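Local coordinates for T cell receptor gamma chain (Monodelphis domestica, PDB 7L15), which probably serves antigen recognition at the T cell surface as the gamma chain of the marsupial gamma mu T cell receptor, paired with a mu chain, at residues K121-F129 with Y203-G211; S142-F153 with G181-V192. One frame throughout, in Å; residues are numbered along the deposited sequence.

Strands 142-150 and 183-192 pair antiparallel within one sheet of the constant immunoglobulin domain and exchange backbone hydrogen bonds (interaction 2). Interaction 1 spans the sandwich: strand 126-129 faces strand 203-206 of the other sheet, and the loop 121-125 lies against H207 and the turn 208-210. The centres of the two contacts are about 11 Å apart, and strand 126-130 joins them, since it borders strand 142-152. Probable hydrogen bonds there run from I128 N to L148 O (2.7 Å) and from K126 N to E150 O (2.9 Å). The rings of H207 and F152 also meet, tying the residue just before the 3-10 turn of interaction 1 to the bulge of interaction 2.

Interaction 1: K121-F129 with Y203-G211; sequences KKKPPKPIF and YFYQHEDLG
Y203 meets F129 across the sandwich in an offset edge-to-face pair: the edge of the F129 ring is presented to the face of Y203, planes at 88°, with F129 CE1 3.7 Å from Y203 CD2. Two residues on, Y205 places CG between its backbone N and carbonyl carbon (chi1 63°), swinging the ring along the chain toward the prolines. Its CE2 lies 3.8 Å from P125 CG, and its OH sits 3.9 Å from P127 CD. H207 receives P125 over one face as a CH-pi contact, with CD 4.0 Å from the ring centroid. Rotation of this imidazole is fixed from both ends, because D209 N donates to ND1 (3.0 Å, 174° at the hydrogen) and NE2 is bonded to P154 O. The extended E208 side chain crosses that of K122 at about a right angle, its OE2 3.4 Å from K122 CD, its carboxylate held by S12 OG and T14 N of the variable domain. The D209 carboxylate spans K122 and P124: OD1 approaches K122 CB and OD2 approaches P124 CD, whereas K122 NZ stays 4.5 Å from OD1, beyond a salt bridge. L210 closes the row against P124. The contact thus joins edge strand 126-130 to strand 201-206, which lies between strands 158-163 and 215-219 in the other sheet, and the preceding loop to the following turn; W161 packs on Y203 and F217 meets F129.

Interaction 2: S142-F153 with G181-V192; sequences SGTYICLLEDFF and GNSYSQVSWLTV
T144 and T191 face each other as a non-hydrogen-bonded pair of an antiparallel ladder, where the two hydroxyls supply a side-chain hydrogen bond between residues whose backbones do not bond to each other. Reciprocal N-H...O bonds in the G143/V192, Y145/L190, C147/S188 and L149/Q186 pairs hold the strands, and F152/Y184 continues them beyond the bulge. T144 CB lies 3.7 Å from T191 OG1. The side chain then forks: with chi1 at -56°, OG1 stands beside the backbone N and accepts a hydrogen bond from T191 OG1 (2.9 Å), while CG2, anti to that N, runs alongside W189 and touches CD1 at 3.7 Å. T144 OG1 is also bonded to E136 OE2. At the G1 beta bulge D151 and F152 both face Y184, whose O lies over one face of the F152 ring. Chemistry divides the two sides of the sheet. Y145, C147 and L190 pack on W161, Y203 or L201 inside the sandwich, where S188 OG is bonded to W161 NE1. I146, V187 and W189 meet the mu chain, with W189 NE1 bonded to S188 of that chain and E150 salt-bridged to its R194, so one face of this ladder contributes to the domain core and the other to the interface with the mu chain.

Interaction 1: K121-F129 with Y203-G211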
loop_
_atom_site.group_PDB
_atom_site.type_symbol
_atom_site.label_atom_id
_atom_site.label_comp_id
_atom_site.label_asym_id
_atom_site.label_seq_id
_atom_site.Cartn_x
_atom_site.Cartn_y
_atom_site.Cartn_z
ATOM N N LYS B 121 -4.781 4.737 -23.155
ATOM C CA LYS B 121 -3.397 4.516 -23.559
ATOM C C LYS B 121 -2.547 4.588 -22.303
ATOM O O LYS B 121 -2.725 5.498 -21.485
ATOM C CB LYS B 121 -2.932 5.557 -24.588
ATOM C CG LYS B 121 -2.496 4.987 -25.946
ATOM C CD LYS B 121 -2.215 6.092 -26.974
ATOM C CE LYS B 121 -3.476 6.526 -27.724
ATOM N NZ LYS B 121 -3.225 7.662 -28.664
ATOM N N LYS B 122 -1.656 3.617 -22.132
ATOM C CA LYS B 122 -0.733 3.650 -21.010
ATOM C C LYS B 122 0.272 4.772 -21.210
ATOM O O LYS B 122 0.669 5.086 -22.331
ATOM C CB LYS B 122 -0.003 2.315 -20.855
ATOM C CG LYS B 122 -0.929 1.098 -20.712
ATOM C CD LYS B 122 -0.182 -0.205 -20.345
ATOM C CE LYS B 122 0.887 -0.603 -21.355
ATOM N NZ LYS B 122 0.350 -1.190 -22.617
ATOM N N LYS B 123 0.668 5.403 -20.104
ATOM C CA LYS B 123 1.600 6.522 -20.158
ATOM C C LYS B 123 2.550 6.365 -18.981
ATOM O O LYS B 123 2.089 6.184 -17.833
ATOM C CB LYS B 123 0.902 7.886 -20.098
ATOM C CG LYS B 123 -0.212 8.064 -21.106
ATOM C CD LYS B 123 -0.497 9.532 -21.389
ATOM C CE LYS B 123 -0.949 10.271 -20.157
ATOM N NZ LYS B 123 -1.700 11.476 -20.565
ATOM N N PRO B 124 3.855 6.450 -19.211
ATOM C CA PRO B 124 4.818 6.209 -18.132
ATOM C C PRO B 124 5.012 7.454 -17.285
ATOM O O PRO B 124 4.848 8.581 -17.774
ATOM C CB PRO B 124 6.104 5.846 -18.888
ATOM C CG PRO B 124 6.009 6.656 -20.146
ATOM C CD PRO B 124 4.521 6.779 -20.487
ATOM N N PRO B 125 5.378 7.294 -16.017
ATOM C CA PRO B 125 5.701 8.465 -15.197
ATOM C C PRO B 125 6.813 9.298 -15.825
ATOM O O PRO B 125 7.775 8.767 -16.386
ATOM C CB PRO B 125 6.145 7.850 -13.862
ATOM C CG PRO B 125 5.564 6.456 -13.865
ATOM C CD PRO B 125 5.582 6.030 -15.289
ATOM N N LYS B 126 6.664 10.625 -15.731
ATOM C CA LYS B 126 7.738 11.566 -16.028
ATOM C C LYS B 126 8.312 12.092 -14.707
ATOM O O LYS B 126 7.669 12.920 -14.038
ATOM C CB LYS B 126 7.222 12.717 -16.895
ATOM N N PRO B 127 9.487 11.637 -14.276
ATOM C CA PRO B 127 10.002 12.043 -12.964
ATOM C C PRO B 127 10.634 13.428 -12.984
ATOM O O PRO B 127 11.250 13.845 -13.964
ATOM C CB PRO B 127 11.044 10.966 -12.650
ATOM C CG PRO B 127 11.459 10.449 -13.945
ATOM C CD PRO B 127 10.319 10.601 -14.903
ATOM N N ILE B 128 10.440 14.148 -11.879
ATOM C CA ILE B 128 11.055 15.451 -11.642
ATOM C C ILE B 128 11.624 15.442 -10.231
ATOM O O ILE B 128 10.890 15.206 -9.266
ATOM C CB ILE B 128 10.061 16.615 -11.809
ATOM C CG1 ILE B 128 9.491 16.647 -13.222
ATOM C CG2 ILE B 128 10.752 17.945 -11.513
ATOM C CD1 ILE B 128 8.556 17.820 -13.455
ATOM N N PHE B 129 12.915 15.717 -10.110
ATOM C CA PHE B 129 13.634 15.640 -8.847
ATOM C C PHE B 129 13.950 17.030 -8.324
ATOM O O PHE B 129 14.341 17.919 -9.086
ATOM C CB PHE B 129 14.949 14.866 -8.998
ATOM C CG PHE B 129 14.764 13.410 -9.303
ATOM C CD1 PHE B 129 14.610 12.493 -8.283
ATOM C CD2 PHE B 129 14.759 12.961 -10.616
ATOM C CE1 PHE B 129 14.452 11.148 -8.570
ATOM C CE2 PHE B 129 14.603 11.613 -10.912
ATOM C CZ PHE B 129 14.447 10.709 -9.895
ATOM N N TYR B 203 16.794 5.851 -6.063
ATOM C CA TYR B 203 15.352 6.015 -6.137
ATOM C C TYR B 203 14.808 5.085 -7.214
ATOM O O TYR B 203 15.333 5.055 -8.335
ATOM C CB TYR B 203 14.994 7.473 -6.445
ATOM C CG TYR B 203 13.527 7.701 -6.768
ATOM C CD1 TYR B 203 12.596 7.899 -5.756
ATOM C CD2 TYR B 203 13.079 7.706 -8.090
ATOM C CE1 TYR B 203 11.250 8.107 -6.051
ATOM C CE2 TYR B 203 11.733 7.901 -8.402
ATOM C CZ TYR B 203 10.827 8.108 -7.383
ATOM O OH TYR B 203 9.503 8.313 -7.698
ATOM N N PHE B 204 13.759 4.334 -6.878
ATOM C CA PHE B 204 13.158 3.353 -7.779
ATOM C C PHE B 204 11.680 3.636 -7.996
ATOM O O PHE B 204 10.976 4.043 -7.071
ATOM C CB PHE B 204 13.235 1.941 -7.219
ATOM C CG PHE B 204 14.607 1.472 -6.916
ATOM C CD1 PHE B 204 15.135 1.620 -5.652
ATOM C CD2 PHE B 204 15.357 0.830 -7.885
ATOM C CE1 PHE B 204 16.410 1.151 -5.365
ATOM C CE2 PHE B 204 16.629 0.359 -7.599
ATOM C CZ PHE B 204 17.152 0.522 -6.341
ATOM N N TYR B 205 11.184 3.328 -9.195
ATOM C CA TYR B 205 9.740 3.245 -9.371
ATOM C C TYR B 205 9.374 2.154 -10.371
ATOM O O TYR B 205 10.146 1.819 -11.271
ATOM C CB TYR B 205 9.119 4.601 -9.787
ATOM C CG TYR B 205 9.559 5.164 -11.118
ATOM C CD1 TYR B 205 10.704 5.942 -11.222
ATOM C CD2 TYR B 205 8.805 4.942 -12.272
ATOM C CE1 TYR B 205 11.091 6.474 -12.450
ATOM C CE2 TYR B 205 9.174 5.466 -13.484
ATOM C CZ TYR B 205 10.319 6.222 -13.578
ATOM O OH TYR B 205 10.665 6.723 -14.812
ATOM N N GLN B 206 8.180 1.595 -10.186
ATOM C CA GLN B 206 7.596 0.610 -11.080
ATOM C C GLN B 206 6.254 1.117 -11.588
ATOM O O GLN B 206 5.512 1.802 -10.875
ATOM C CB GLN B 206 7.381 -0.752 -10.392
ATOM C CG GLN B 206 8.653 -1.460 -9.981
ATOM C CD GLN B 206 8.373 -2.612 -9.035
ATOM O OE1 GLN B 206 7.457 -3.391 -9.259
ATOM N NE2 GLN B 206 9.147 -2.707 -7.962
ATOM N N HIS B 207 5.940 0.751 -12.824
ATOM C CA HIS B 207 4.704 1.184 -13.444
ATOM C C HIS B 207 4.414 0.257 -14.604
ATOM O O HIS B 207 5.339 -0.289 -15.219
ATOM C CB HIS B 207 4.786 2.629 -13.931
ATOM C CG HIS B 207 3.467 3.173 -14.357
ATOM N ND1 HIS B 207 2.988 3.036 -15.640
ATOM C CD2 HIS B 207 2.494 3.795 -13.652
ATOM C CE1 HIS B 207 1.791 3.589 -15.720
ATOM N NE2 HIS B 207 1.470 4.062 -14.527
ATOM N N GLU B 208 3.120 0.095 -14.905
ATOM C CA GLU B 208 2.726 -0.877 -15.918
ATOM C C GLU B 208 3.291 -0.513 -17.290
ATOM O O GLU B 208 3.583 -1.403 -18.095
ATOM C CB GLU B 208 1.197 -1.004 -15.965
ATOM C CG GLU B 208 0.684 -2.037 -16.964
ATOM C CD GLU B 208 -0.840 -2.008 -17.149
ATOM O OE1 GLU B 208 -1.554 -1.455 -16.281
ATOM O OE2 GLU B 208 -1.329 -2.544 -18.169
ATOM N N ASP B 209 3.488 0.774 -17.570
ATOM C CA ASP B 209 4.023 1.126 -18.876
ATOM C C ASP B 209 5.513 0.846 -18.990
ATOM O O ASP B 209 6.053 0.919 -20.092
ATOM C CB ASP B 209 3.740 2.592 -19.205
ATOM C CG ASP B 209 3.772 2.859 -20.702
ATOM O OD1 ASP B 209 3.105 2.114 -21.448
ATOM O OD2 ASP B 209 4.465 3.803 -21.132
ATOM N N LEU B 210 6.174 0.527 -17.884
ATOM C CA LEU B 210 7.556 0.082 -17.867
ATOM C C LEU B 210 7.675 -1.431 -17.927
ATOM O O LEU B 210 8.795 -1.952 -17.911
ATOM C CB LEU B 210 8.253 0.586 -16.600
ATOM C CG LEU B 210 8.246 2.089 -16.332
ATOM C CD1 LEU B 210 9.111 2.379 -15.126
ATOM C CD2 LEU B 210 8.746 2.851 -17.537
ATOM N N GLY B 211 6.552 -2.144 -17.983
ATOM C CA GLY B 211 6.601 -3.584 -17.814
ATOM C C GLY B 211 7.073 -3.935 -16.415
ATOM O O GLY B 211 6.808 -3.220 -15.445
#

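Interaction 2: S142-F153 with G181-V192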
loop_
_atom_site.group_PDB
_atom_site.type_symbol
_atom_site.label_atom_id
_atom_site.label_comp_id
_atom_site.label_asym_id
_atom_site.label_seq_id
_atom_site.Cartn_x
_atom_site.Cartn_y
_atom_site.Cartn_z
ATOM N N SER B 142 18.977 19.076 8.235
ATOM C CA SER B 142 18.515 17.907 7.505
ATOM C C SER B 142 18.068 18.371 6.128
ATOM O O SER B 142 17.862 19.564 5.893
ATOM C CB SER B 142 17.390 17.181 8.259
ATOM O OG SER B 142 16.367 18.064 8.688
ATOM N N GLY B 143 17.928 17.419 5.215
ATOM C CA GLY B 143 17.661 17.762 3.835
ATOM C C GLY B 143 16.632 16.845 3.227
ATOM O O GLY B 143 16.610 15.652 3.528
ATOM N N THR B 144 15.776 17.385 2.369
ATOM C CA THR B 144 14.660 16.636 1.802
ATOM C C THR B 144 14.850 16.464 0.298
ATOM O O THR B 144 14.972 17.450 -0.439
ATOM C CB THR B 144 13.329 17.327 2.094
ATOM O OG1 THR B 144 13.190 17.514 3.510
ATOM C CG2 THR B 144 12.162 16.480 1.592
ATOM N N TYR B 145 14.909 15.215 -0.138
ATOM C CA TYR B 145 14.847 14.863 -1.544
ATOM C C TYR B 145 13.393 14.689 -1.922
ATOM O O TYR B 145 12.609 14.115 -1.171
ATOM C CB TYR B 145 15.595 13.560 -1.833
ATOM C CG TYR B 145 17.025 13.554 -1.405
ATOM C CD1 TYR B 145 17.376 13.241 -0.096
ATOM C CD2 TYR B 145 18.033 13.862 -2.302
ATOM C CE1 TYR B 145 18.702 13.241 0.301
ATOM C CE2 TYR B 145 19.348 13.861 -1.918
ATOM C CZ TYR B 145 19.682 13.549 -0.619
ATOM O OH TYR B 145 21.011 13.556 -0.256
ATOM N N ILE B 146 13.033 15.184 -3.089
ATOM C CA ILE B 146 11.658 15.135 -3.541
ATOM C C ILE B 146 11.656 14.544 -4.938
ATOM O O ILE B 146 12.386 15.019 -5.812
ATOM C CB ILE B 146 11.023 16.538 -3.546
ATOM C CG1 ILE B 146 11.046 17.146 -2.140
ATOM C CG2 ILE B 146 9.613 16.483 -4.131
ATOM C CD1 ILE B 146 10.793 18.671 -2.130
ATOM N N CYS B 147 10.840 13.522 -5.163
ATOM C CA CYS B 147 10.580 13.097 -6.529
ATOM C C CYS B 147 9.095 13.202 -6.838
ATOM O O CYS B 147 8.277 12.514 -6.215
ATOM C CB CYS B 147 11.057 11.678 -6.815
ATOM S SG CYS B 147 10.716 11.349 -8.583
ATOM N N LEU B 148 8.769 14.022 -7.832
ATOM C CA LEU B 148 7.431 14.100 -8.405
ATOM C C LEU B 148 7.375 13.225 -9.661
ATOM O O LEU B 148 8.200 13.369 -10.568
ATOM C CB LEU B 148 7.084 15.550 -8.741
ATOM C CG LEU B 148 5.887 15.801 -9.673
ATOM C CD1 LEU B 148 4.577 15.382 -9.011
ATOM C CD2 LEU B 148 5.822 17.261 -10.061
ATOM N N LEU B 149 6.423 12.312 -9.704
ATOM C CA LEU B 149 6.162 11.520 -10.901
ATOM C C LEU B 149 4.880 12.044 -11.527
ATOM O O LEU B 149 3.841 12.072 -10.865
ATOM C CB LEU B 149 6.011 10.044 -10.551
ATOM C CG LEU B 149 7.226 9.318 -9.983
ATOM C CD1 LEU B 149 6.811 7.916 -9.654
ATOM C CD2 LEU B 149 8.362 9.304 -11.025
ATOM N N GLU B 150 4.923 12.453 -12.789
ATOM C CA GLU B 150 3.698 13.026 -13.322
ATOM C C GLU B 150 3.256 12.376 -14.619
ATOM O O GLU B 150 4.020 11.702 -15.319
ATOM C CB GLU B 150 3.796 14.543 -13.520
ATOM C CG GLU B 150 5.044 15.064 -14.128
ATOM C CD GLU B 150 4.998 16.580 -14.251
ATOM O OE1 GLU B 150 4.354 17.230 -13.392
ATOM O OE2 GLU B 150 5.586 17.115 -15.217
ATOM N N ASP B 151 1.967 12.585 -14.886
ATOM C CA ASP B 151 1.342 12.296 -16.170
ATOM C C ASP B 151 1.425 10.817 -16.530
ATOM O O ASP B 151 1.726 10.460 -17.672
ATOM C CB ASP B 151 1.952 13.157 -17.275
ATOM C CG ASP B 151 1.057 13.238 -18.487
ATOM O OD1 ASP B 151 -0.170 13.277 -18.279
ATOM O OD2 ASP B 151 1.562 13.260 -19.633
ATOM N N PHE B 152 1.143 9.938 -15.563
ATOM C CA PHE B 152 1.113 8.511 -15.861
ATOM C C PHE B 152 -0.321 7.991 -15.885
ATOM O O PHE B 152 -1.258 8.638 -15.404
ATOM C CB PHE B 152 1.996 7.681 -14.898
ATOM C CG PHE B 152 1.711 7.878 -13.416
ATOM C CD1 PHE B 152 0.706 7.177 -12.783
ATOM C CD2 PHE B 152 2.507 8.724 -12.652
ATOM C CE1 PHE B 152 0.466 7.335 -11.412
ATOM C CE2 PHE B 152 2.282 8.892 -11.274
ATOM C CZ PHE B 152 1.256 8.210 -10.659
ATOM N N PHE B 153 -0.483 6.821 -16.516
ATOM C CA PHE B 153 -1.740 6.104 -16.577
ATOM C C PHE B 153 -1.387 4.634 -16.764
ATOM O O PHE B 153 -0.566 4.320 -17.636
ATOM C CB PHE B 153 -2.647 6.568 -17.714
ATOM C CG PHE B 153 -3.977 5.888 -17.719
ATOM C CD1 PHE B 153 -4.128 4.635 -18.284
ATOM C CD2 PHE B 153 -5.072 6.493 -17.126
ATOM C CE1 PHE B 153 -5.355 4.005 -18.254
ATOM C CE2 PHE B 153 -6.292 5.877 -17.103
ATOM C CZ PHE B 153 -6.439 4.633 -17.663
ATOM N N GLY B 181 -9.044 11.027 -15.293
ATOM C CA GLY B 181 -9.000 10.831 -16.726
ATOM C C GLY B 181 -7.801 9.986 -17.088
ATOM O O GLY B 181 -7.636 8.859 -16.605
ATOM N N ASN B 182 -6.927 10.524 -17.938
ATOM C CA ASN B 182 -5.782 9.763 -18.414
ATOM C C ASN B 182 -4.462 10.291 -17.874
ATOM O O ASN B 182 -3.413 10.019 -18.463
ATOM C CB ASN B 182 -5.751 9.733 -19.941
ATOM C CG ASN B 182 -5.670 11.125 -20.564
ATOM O OD1 ASN B 182 -5.135 12.072 -19.974
ATOM N ND2 ASN B 182 -6.202 11.248 -21.775
ATOM N N SER B 183 -4.477 11.028 -16.765
ATOM C CA SER B 183 -3.230 11.610 -16.268
ATOM C C SER B 183 -3.252 11.661 -14.745
ATOM O O SER B 183 -4.024 12.426 -14.156
ATOM C CB SER B 183 -3.019 12.999 -16.865
ATOM O OG SER B 183 -1.821 13.571 -16.388
ATOM N N TYR B 184 -2.397 10.863 -14.107
ATOM C CA TYR B 184 -2.244 10.882 -12.661
ATOM C C TYR B 184 -0.811 11.226 -12.292
ATOM O O TYR B 184 0.110 11.090 -13.099
ATOM C CB TYR B 184 -2.631 9.534 -12.037
ATOM C CG TYR B 184 -4.091 9.168 -12.212
ATOM C CD1 TYR B 184 -4.544 8.557 -13.373
ATOM C CD2 TYR B 184 -5.015 9.423 -11.201
ATOM C CE1 TYR B 184 -5.889 8.219 -13.530
ATOM C CE2 TYR B 184 -6.344 9.090 -11.342
ATOM C CZ TYR B 184 -6.783 8.492 -12.507
ATOM O OH TYR B 184 -8.121 8.174 -12.634
ATOM N N SER B 185 -0.620 11.647 -11.041
ATOM C CA SER B 185 0.713 11.967 -10.559
ATOM C C SER B 185 0.832 11.611 -9.081
ATOM O O SER B 185 -0.164 11.399 -8.389
ATOM C CB SER B 185 1.030 13.444 -10.794
ATOM O OG SER B 185 0.168 14.240 -10.024
ATOM N N GLN B 186 2.071 11.556 -8.596
ATOM C CA GLN B 186 2.322 11.295 -7.184
ATOM C C GLN B 186 3.683 11.848 -6.816
ATOM O O GLN B 186 4.643 11.682 -7.569
ATOM C CB GLN B 186 2.291 9.801 -6.847
ATOM C CG GLN B 186 2.491 9.534 -5.375
ATOM C CD GLN B 186 2.581 8.060 -5.044
ATOM O OE1 GLN B 186 3.353 7.326 -5.654
ATOM N NE2 GLN B 186 1.791 7.618 -4.064
ATOM N N VAL B 187 3.770 12.497 -5.659
ATOM C CA VAL B 187 5.046 12.984 -5.151
ATOM C C VAL B 187 5.441 12.135 -3.948
ATOM O O VAL B 187 4.591 11.743 -3.154
ATOM C CB VAL B 187 4.977 14.486 -4.801
ATOM C CG1 VAL B 187 4.141 14.712 -3.609
ATOM C CG2 VAL B 187 6.350 15.033 -4.558
ATOM N N SER B 188 6.723 11.816 -3.833
ATOM C CA SER B 188 7.245 11.281 -2.582
ATOM C C SER B 188 8.489 12.055 -2.190
ATOM O O SER B 188 9.129 12.707 -3.019
ATOM C CB SER B 188 7.591 9.796 -2.668
ATOM O OG SER B 188 8.810 9.626 -3.349
ATOM N N TRP B 189 8.843 11.976 -0.914
ATOM C CA TRP B 189 9.982 12.765 -0.474
ATOM C C TRP B 189 10.658 12.117 0.728
ATOM O O TRP B 189 10.031 11.394 1.505
ATOM C CB TRP B 189 9.566 14.204 -0.167
ATOM C CG TRP B 189 8.585 14.430 0.968
ATOM C CD1 TRP B 189 8.888 14.857 2.235
ATOM C CD2 TRP B 189 7.152 14.335 0.916
ATOM N NE1 TRP B 189 7.741 15.005 2.976
ATOM C CE2 TRP B 189 6.661 14.703 2.190
ATOM C CE3 TRP B 189 6.238 13.974 -0.081
ATOM C CZ2 TRP B 189 5.293 14.718 2.496
ATOM C CZ3 TRP B 189 4.879 13.984 0.224
ATOM C CH2 TRP B 189 4.421 14.356 1.503
ATOM N N LEU B 190 11.951 12.381 0.863
ATOM C CA LEU B 190 12.786 11.710 1.852
ATOM C C LEU B 190 13.603 12.757 2.594
ATOM O O LEU B 190 14.477 13.410 2.009
ATOM C CB LEU B 190 13.686 10.677 1.184
ATOM C CG LEU B 190 14.756 10.001 2.049
ATOM C CD1 LEU B 190 14.127 8.959 2.955
ATOM C CD2 LEU B 190 15.857 9.386 1.191
ATOM N N THR B 191 13.308 12.918 3.877
ATOM C CA THR B 191 14.030 13.818 4.760
ATOM C C THR B 191 15.049 13.004 5.548
ATOM O O THR B 191 14.682 12.028 6.204
ATOM C CB THR B 191 13.043 14.520 5.690
ATOM O OG1 THR B 191 12.063 15.202 4.889
ATOM C CG2 THR B 191 13.763 15.496 6.593
ATOM N N VAL B 192 16.326 13.394 5.474
ATOM C CA VAL B 192 17.407 12.654 6.122
ATOM C C VAL B 192 18.307 13.603 6.892
ATOM O O VAL B 192 18.430 14.784 6.545
ATOM C CB VAL B 192 18.252 11.856 5.114
ATOM C CG1 VAL B 192 17.370 10.915 4.313
ATOM C CG2 VAL B 192 19.024 12.794 4.210
HETATM O O HOH W 1 7.935 9.472 -6.184
#